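Local structure of enoyl CoA hydratase/isomerase (Crotonase) (Legionella pneumophila subsp. pneumophila, 3I47) at residues 63-66 with 67-71; 80-83 with 84-88; 152-156 with 157-161. The protein probably hydrates the double bond of enoyl-CoA thioesters or isomerises related acyl-CoA substrates. All blocks are in the same frame, centred on the assembly; numbering follows the deposited sequence. Where two conformers were deposited one is given.

Contact 1: residues 63-66 with 67-71; sequences AGAD and LTWMQ
Asp-66 OD1 accepts two backbone N-H groups of the first helical turn. The bond from Trp-69 N, 3.1 Å from Asp-66 OD1, is nearly straight at 163° and uses the anti lone pair, away from OD2; that from Thr-68 N is weak and bent. With CG anti to the backbone N (chi1 -179°), the carboxylate lies beside the carbonyl carbon, where the chain enters the helix. A water oxygen 2.9 Å from Asp-66 OD2 donates to it and also hydrogen-bonds Thr-68 OG1. Asp-66 is thus the N-cap of helix 67-74, its carboxylate probably favoured by the helix dipole. In the crotonase fold this is the loop after strand 51-56, whose backbone in relatives helps form the oxyanion hole. The Asp-66 carbonyl starts the helical pattern, Met-70 N lying 2.8 Å from Asp-66 O. The indole edge of Trp-69 meets that same oxygen in plane. Ala-65 adds a small apolar patch: its CB sits 3.7 Å from Trp-69 CZ3 and 3.9 Å from Met-70 CE. Farther out, Trp-69 NE1 bonds Asp-84 OD1. At Gly-64 a CB would be jammed against the carbonyl O of Ala-63; Gly-64 and Asp-66 form backbone hydrogen bonds with Phe-28.

Contact 2: residues 80-83 with 84-88; sequences ENLE and DSLVL
Asn-81 O is gripped twice by one residue, Ser-85, whose backbone N lies 2.8 Å from Asn-81 O and whose hydroxyl OG donates to it from 3.0 Å. The two donors reach the carbonyl oxygen from opposite faces of its plane, the amide tilted 29° and the hydroxyl 31°, so neither displaces the other. Serine suits this place because its OG, anti to its own carbonyl carbon (chi1 -70°), swings back toward the preceding turn and satisfies itself on the backbone of the same helix. Bonds from i+4 to i also hold at Asp-84 N, 3.0 Å from Glu-80 O, and at Leu-86 N, which bonds Leu-82 O and more weakly Glu-83 O. At Val-87 the pattern shifts locally to i+3, with Val-87 N bonded to Asp-84 O. A spacing of four puts Leu-82 and Leu-86 on one helix face, where their branched chains run alongside each other. Leu-86 CD1 meets Leu-82 CG at 4.0 Å, while Leu-86 CG passes 3.3 Å from Leu-82 O. Both leucines are exposed in this chain. Glu-80 OE1 accepts from Thr-77 N, just before the helix, as the glutamate half of a capping box. The Asp-84 carboxylate is turned to Trp-69 of helix 67-74, which precedes this helix, 78-97, in the chain. Asp-84 and Val-87 rest on helix 30-45, against Asn-30 and against Leu-33 and Thr-34 respectively, and Leu-88 touches Leu-33 and the loop residues Val-145 and Ile-146.

Contact 3: residues 152-156 with 157-161; sequences RAIGE and RAAKM
Ala-159 N bonds Gly-155 O at 3.0 Å, and Lys-160 N bonds Glu-156 O at 2.8 Å, the first turn of helix 156-165. Gly-155 lies between this helix and helix 147-154 and makes the break: its positive phi of 89° ends the first helix, and it stands at the N-cap of the second. Glycine suits the place because a side chain at these backbone angles would collide with the carbonyl oxygen of Ile-154. That oxygen is linked to the new helix by a water, which donates to Ile-154 O and accepts from Ala-158 N. Ile-154 fills the inside of the corner. Its CG1 is flanked by both the backbone N and the carbonyl carbon (chi1 70°), and this directs CD1 against the next helix, 3.9 Å from Ala-158 CB and 4.0 Å from Ala-159 CB. With only methyl groups on the two alanines, Ile-154 CD1 comes within 3.6 Å of Ala-159 N. Ile-154 and Ala-158 also touch Leu-177, and Ala-159 touches Val-150 and Val-151 of the first helix. On the exposed side Glu-156 and Lys-160 run next to each other, but Glu-156 OE2 and Lys-160 NZ remain 4.7 Å apart. Their opposite charges probably attract through space without a formed salt bridge, while backbone bonds, the water and apolar contacts between isoleucine and alanine hold the corner together.

From the N terminus, contact 1 comes first, where the loop after strand 51-56 turns into helix 67-74. Contact 2 follows within the next helix, 78-97, and contact 3 lies much later, at the corner between helices 147-154 and 156-165. Each is local, joining side chains and backbone groups about a turn apart on contiguous segments, so none closes a long loop; they run in series, neither nested nor crossed. Contacts 1 and 2 touch, through a probable hydrogen bond of 2.9 Å from Trp-69 NE1 to Asp-84 OD1, which ties the two successive helices together. Contact 3 stands apart: its nearest atoms are about 12 Å from contact 2 and about 17 Å from contact 1.

Contact 1: residues 63-66 with 67-71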
loop_
_atom_site.group_PDB
_atom_site.type_symbol
_atom_site.label_atom_id
_atom_site.label_comp_id
_atom_site.label_asym_id
_atom_site.label_seq_id
_atom_site.Cartn_x
_atom_site.Cartn_y
_atom_site.Cartn_z
ATOM N N ALA A 63 -8.068 -6.581 12.429
ATOM C CA ALA A 63 -8.027 -6.474 13.900
ATOM C C ALA A 63 -6.778 -7.083 14.554
ATOM O O ALA A 63 -6.534 -6.866 15.753
ATOM C CB ALA A 63 -9.290 -7.076 14.507
ATOM N N GLY A 64 -5.982 -7.819 13.783
ATOM C CA GLY A 64 -4.812 -8.506 14.323
ATOM C C GLY A 64 -4.600 -9.853 13.661
ATOM O O GLY A 64 -4.935 -10.032 12.498
ATOM N N ALA A 65 -4.014 -10.786 14.403
ATOM C CA ALA A 65 -3.738 -12.126 13.880
ATOM C C ALA A 65 -4.898 -13.043 14.213
ATOM O O ALA A 65 -5.516 -12.924 15.277
ATOM C CB ALA A 65 -2.442 -12.664 14.472
ATOM N N ASP A 66 -5.202 -13.954 13.289
ATOM C CA ASP A 66 -6.249 -14.945 13.502
ATOM C C ASP A 66 -5.888 -15.891 14.652
ATOM O O ASP A 66 -4.758 -16.372 14.734
ATOM C CB ASP A 66 -6.462 -15.741 12.218
ATOM C CG ASP A 66 -7.562 -16.770 12.359
ATOM O OD1 ASP A 66 -7.259 -17.910 12.780
ATOM O OD2 ASP A 66 -8.735 -16.431 12.076
ATOM N N LEU A 67 -6.853 -16.134 15.537
ATOM C CA LEU A 67 -6.590 -16.895 16.768
ATOM C C LEU A 67 -6.268 -18.365 16.515
ATOM O O LEU A 67 -5.450 -18.947 17.229
ATOM C CB LEU A 67 -7.768 -16.772 17.740
ATOM C CG LEU A 67 -7.915 -15.405 18.416
ATOM C CD1 LEU A 67 -9.198 -15.369 19.237
ATOM C CD2 LEU A 67 -6.709 -15.099 19.300
ATOM N N THR A 68 -6.896 -18.955 15.504
ATOM C CA THR A 68 -6.576 -20.339 15.131
ATOM C C THR A 68 -5.140 -20.424 14.620
ATOM O O THR A 68 -4.371 -21.304 15.025
ATOM C CB THR A 68 -7.542 -20.860 14.066
ATOM O OG1 THR A 68 -8.888 -20.747 14.550
ATOM C CG2 THR A 68 -7.213 -22.309 13.693
ATOM N N TRP A 69 -4.776 -19.494 13.736
ATOM C CA TRP A 69 -3.416 -19.439 13.240
ATOM C C TRP A 69 -2.420 -19.191 14.380
ATOM O O TRP A 69 -1.352 -19.797 14.403
ATOM C CB TRP A 69 -3.286 -18.368 12.137
ATOM C CG TRP A 69 -1.857 -18.110 11.764
ATOM C CD1 TRP A 69 -1.113 -18.788 10.847
ATOM C CD2 TRP A 69 -0.993 -17.138 12.348
ATOM N NE1 TRP A 69 0.166 -18.299 10.817
ATOM C CE2 TRP A 69 0.276 -17.285 11.733
ATOM C CE3 TRP A 69 -1.159 -16.161 13.337
ATOM C CZ2 TRP A 69 1.365 -16.480 12.058
ATOM C CZ3 TRP A 69 -0.073 -15.377 13.674
ATOM C CH2 TRP A 69 1.178 -15.540 13.034
ATOM N N MET A 70 -2.762 -18.303 15.314
ATOM C CA MET A 70 -1.843 -18.011 16.413
ATOM C C MET A 70 -1.542 -19.260 17.246
ATOM O O MET A 70 -0.391 -19.502 17.624
ATOM C CB MET A 70 -2.361 -16.888 17.313
ATOM C CG MET A 70 -1.330 -16.461 18.355
ATOM S SD MET A 70 -1.775 -14.932 19.224
ATOM C CE MET A 70 -2.955 -14.191 18.076
ATOM N N GLN A 71 -2.573 -20.054 17.516
ATOM C CA GLN A 71 -2.364 -21.290 18.259
ATOM C C GLN A 71 -1.464 -22.263 17.476
ATOM O O GLN A 71 -0.575 -22.909 18.054
ATOM C CB GLN A 71 -3.696 -21.944 18.625
ATOM C CG GLN A 71 -3.525 -23.278 19.388
ATOM C CD GLN A 71 -2.815 -23.124 20.739
ATOM O OE1 GLN A 71 -3.451 -22.799 21.754
ATOM N NE2 GLN A 71 -1.497 -23.380 20.765
HETATM O O HOH W 1 -9.509 -14.970 15.083
HETATM O O HOH W 2 -10.113 -17.956 14.066
#

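Contact 2: residues 80-83 with 84-88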
loop_
_atom_site.group_PDB
_atom_site.type_symbol
_atom_site.label_atom_id
_atom_site.label_comp_id
_atom_site.label_asym_id
_atom_site.label_seq_id
_atom_site.Cartn_x
_atom_site.Cartn_y
_atom_site.Cartn_z
ATOM N N GLU A 80 9.760 -23.731 10.617
ATOM C CA GLU A 80 8.351 -23.572 10.224
ATOM C C GLU A 80 7.921 -22.109 10.335
ATOM O O GLU A 80 7.180 -21.595 9.482
ATOM C CB GLU A 80 7.446 -24.474 11.064
ATOM C CG GLU A 80 7.591 -25.957 10.697
ATOM C CD GLU A 80 6.959 -26.904 11.695
ATOM O OE1 GLU A 80 6.723 -26.527 12.862
ATOM O OE2 GLU A 80 6.710 -28.068 11.308
ATOM N N ASN A 81 8.407 -21.436 11.376
ATOM C CA ASN A 81 8.149 -20.000 11.524
ATOM C C ASN A 81 8.769 -19.148 10.424
ATOM O O ASN A 81 8.183 -18.137 10.020
ATOM C CB ASN A 81 8.658 -19.507 12.875
ATOM C CG ASN A 81 7.695 -19.790 14.003
ATOM O OD1 ASN A 81 8.102 -20.274 15.081
ATOM N ND2 ASN A 81 6.430 -19.514 13.785
ATOM N N LEU A 82 9.964 -19.517 9.972
ATOM C CA LEU A 82 10.607 -18.798 8.866
ATOM C C LEU A 82 9.747 -18.874 7.591
ATOM O O LEU A 82 9.485 -17.859 6.951
ATOM C CB LEU A 82 12.039 -19.312 8.620
ATOM C CG LEU A 82 12.760 -18.713 7.398
ATOM C CD1 LEU A 82 12.997 -17.232 7.566
ATOM C CD2 LEU A 82 14.087 -19.431 7.129
ATOM N N GLU A 83 9.315 -20.082 7.242
ATOM C CA GLU A 83 8.451 -20.299 6.077
ATOM C C GLU A 83 7.159 -19.503 6.211
ATOM O O GLU A 83 6.726 -18.833 5.277
ATOM C CB GLU A 83 8.127 -21.790 5.912
ATOM C CG GLU A 83 9.352 -22.670 5.653
ATOM C CD GLU A 83 8.999 -24.009 5.024
ATOM O OE1 GLU A 83 7.960 -24.090 4.331
ATOM O OE2 GLU A 83 9.767 -24.978 5.210
ATOM N N ASP A 84 6.537 -19.588 7.385
ATOM C CA ASP A 84 5.298 -18.866 7.639
ATOM C C ASP A 84 5.496 -17.344 7.518
ATOM O O ASP A 84 4.697 -16.660 6.870
ATOM C CB ASP A 84 4.761 -19.251 9.023
ATOM C CG ASP A 84 3.557 -18.447 9.430
ATOM O OD1 ASP A 84 2.433 -18.829 9.035
ATOM O OD2 ASP A 84 3.745 -17.441 10.155
ATOM N N SER A 85 6.560 -16.828 8.120
ATOM C CA SER A 85 6.811 -15.383 8.120
ATOM C C SER A 85 7.110 -14.852 6.729
ATOM O O SER A 85 6.851 -13.680 6.450
ATOM C CB SER A 85 7.959 -15.034 9.069
ATOM O OG SER A 85 7.545 -15.234 10.408
ATOM N N LEU A 86 7.663 -15.711 5.865
ATOM C CA LEU A 86 7.969 -15.307 4.495
ATOM C C LEU A 86 6.716 -15.114 3.634
ATOM O O LEU A 86 6.794 -14.486 2.580
ATOM C CB LEU A 86 8.957 -16.279 3.827
ATOM C CG LEU A 86 10.404 -16.122 4.323
ATOM C CD1 LEU A 86 11.223 -17.347 3.943
ATOM C CD2 LEU A 86 11.021 -14.854 3.759
ATOM N N VAL A 87 5.565 -15.626 4.084
ATOM C CA VAL A 87 4.310 -15.336 3.376
ATOM C C VAL A 87 4.022 -13.837 3.453
ATOM O O VAL A 87 3.924 -13.179 2.408
ATOM C CB VAL A 87 3.114 -16.179 3.897
ATOM C CG1 VAL A 87 1.827 -15.805 3.130
ATOM C CG2 VAL A 87 3.427 -17.651 3.741
ATOM N N LEU A 88 3.938 -13.294 4.670
ATOM C CA LEU A 88 3.796 -11.836 4.846
ATOM C C LEU A 88 4.991 -11.102 4.242
ATOM O O LEU A 88 4.812 -10.098 3.562
ATOM C CB LEU A 88 3.613 -11.450 6.319
ATOM C CG LEU A 88 3.503 -9.942 6.571
ATOM C CD1 LEU A 88 2.225 -9.350 5.968
ATOM C CD2 LEU A 88 3.561 -9.669 8.062
#

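Contact 3: residues 152-156 with 157-161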
loop_
_atom_site.group_PDB
_atom_site.type_symbol
_atom_site.label_atom_id
_atom_site.label_comp_id
_atom_site.label_asym_id
_atom_site.label_seq_id
_atom_site.Cartn_x
_atom_site.Cartn_y
_atom_site.Cartn_z
ATOM N N ARG A 152 10.470 3.326 6.913
ATOM C CA ARG A 152 10.513 4.183 5.717
ATOM C C ARG A 152 9.382 5.219 5.712
ATOM O O ARG A 152 9.606 6.391 5.387
ATOM C CB ARG A 152 10.481 3.351 4.431
ATOM C CG ARG A 152 10.633 4.212 3.172
ATOM C CD ARG A 152 10.850 3.349 1.949
ATOM N NE ARG A 152 9.662 2.568 1.608
ATOM C CZ ARG A 152 9.607 1.686 0.612
ATOM N NH1 ARG A 152 10.685 1.460 -0.143
ATOM N NH2 ARG A 152 8.479 1.026 0.369
ATOM N N ALA A 153 8.178 4.786 6.077
ATOM C CA ALA A 153 6.989 5.637 6.016
ATOM C C ALA A 153 6.967 6.758 7.051
ATOM O O ALA A 153 6.661 7.910 6.710
ATOM C CB ALA A 153 5.717 4.781 6.111
ATOM N N ILE A 154 7.311 6.430 8.297
ATOM C CA ILE A 154 7.127 7.371 9.420
ATOM C C ILE A 154 8.445 7.792 10.072
ATOM O O ILE A 154 8.457 8.661 10.941
ATOM C CB ILE A 154 6.131 6.824 10.497
ATOM C CG1 ILE A 154 6.732 5.637 11.266
ATOM C CG2 ILE A 154 4.795 6.426 9.834
ATOM C CD1 ILE A 154 5.898 5.187 12.482
ATOM N N GLY A 155 9.543 7.189 9.640
ATOM C CA GLY A 155 10.856 7.501 10.195
ATOM C C GLY A 155 11.206 6.654 11.404
ATOM O O GLY A 155 10.330 6.171 12.129
ATOM N N GLU A 156 12.511 6.490 11.622
ATOM C CA GLU A 156 13.052 5.701 12.730
ATOM C C GLU A 156 12.550 6.141 14.106
ATOM O O GLU A 156 12.212 5.296 14.936
ATOM C CB GLU A 156 14.586 5.728 12.658
ATOM C CG GLU A 156 15.308 4.891 13.712
ATOM C CD GLU A 156 16.810 5.175 13.772
ATOM O OE1 GLU A 156 17.375 5.678 12.776
ATOM O OE2 GLU A 156 17.423 4.886 14.822
ATOM N N ARG A 157 12.508 7.456 14.348
ATOM C CA ARG A 157 12.144 7.986 15.666
ATOM C C ARG A 157 10.727 7.540 16.078
ATOM O O ARG A 157 10.532 6.958 17.151
ATOM C CB ARG A 157 12.301 9.515 15.693
ATOM C CG ARG A 157 12.102 10.170 17.079
ATOM C CD ARG A 157 12.506 11.665 17.043
ATOM N NE ARG A 157 12.359 12.329 18.343
ATOM C CZ ARG A 157 13.227 12.206 19.349
ATOM N NH1 ARG A 157 13.018 12.816 20.509
ATOM N NH2 ARG A 157 14.301 11.451 19.198
ATOM N N ALA A 158 9.755 7.773 15.198
ATOM C CA ALA A 158 8.367 7.467 15.518
ATOM C C ALA A 158 8.155 5.967 15.539
ATOM O O ALA A 158 7.456 5.447 16.418
ATOM C CB ALA A 158 7.438 8.117 14.508
ATOM N N ALA A 159 8.787 5.269 14.589
ATOM C CA ALA A 159 8.629 3.814 14.505
ATOM C C ALA A 159 9.156 3.142 15.764
ATOM O O ALA A 159 8.483 2.294 16.349
ATOM C CB ALA A 159 9.331 3.250 13.272
ATOM N N LYS A 160 10.356 3.538 16.189
ATOM C CA LYS A 160 10.965 2.988 17.391
ATOM C C LYS A 160 10.028 3.177 18.591
ATOM O O LYS A 160 9.788 2.242 19.351
ATOM C CB LYS A 160 12.318 3.657 17.645
ATOM C CG LYS A 160 13.177 2.904 18.622
ATOM C CD LYS A 160 14.472 3.623 19.017
ATOM C CE LYS A 160 14.969 4.611 18.012
ATOM N NZ LYS A 160 14.854 5.963 18.625
ATOM N N MET A 161 9.486 4.389 18.746
ATOM C CA MET A 161 8.547 4.673 19.838
ATOM C C MET A 161 7.365 3.715 19.820
ATOM O O MET A 161 7.042 3.087 20.835
ATOM C CB MET A 161 8.024 6.110 19.730
ATOM C CG MET A 161 6.932 6.462 20.742
ATOM S SD MET A 161 6.358 8.192 20.602
ATOM C CE MET A 161 5.137 8.034 19.322
HETATM O O HOH W 3 10.098 9.554 12.950
#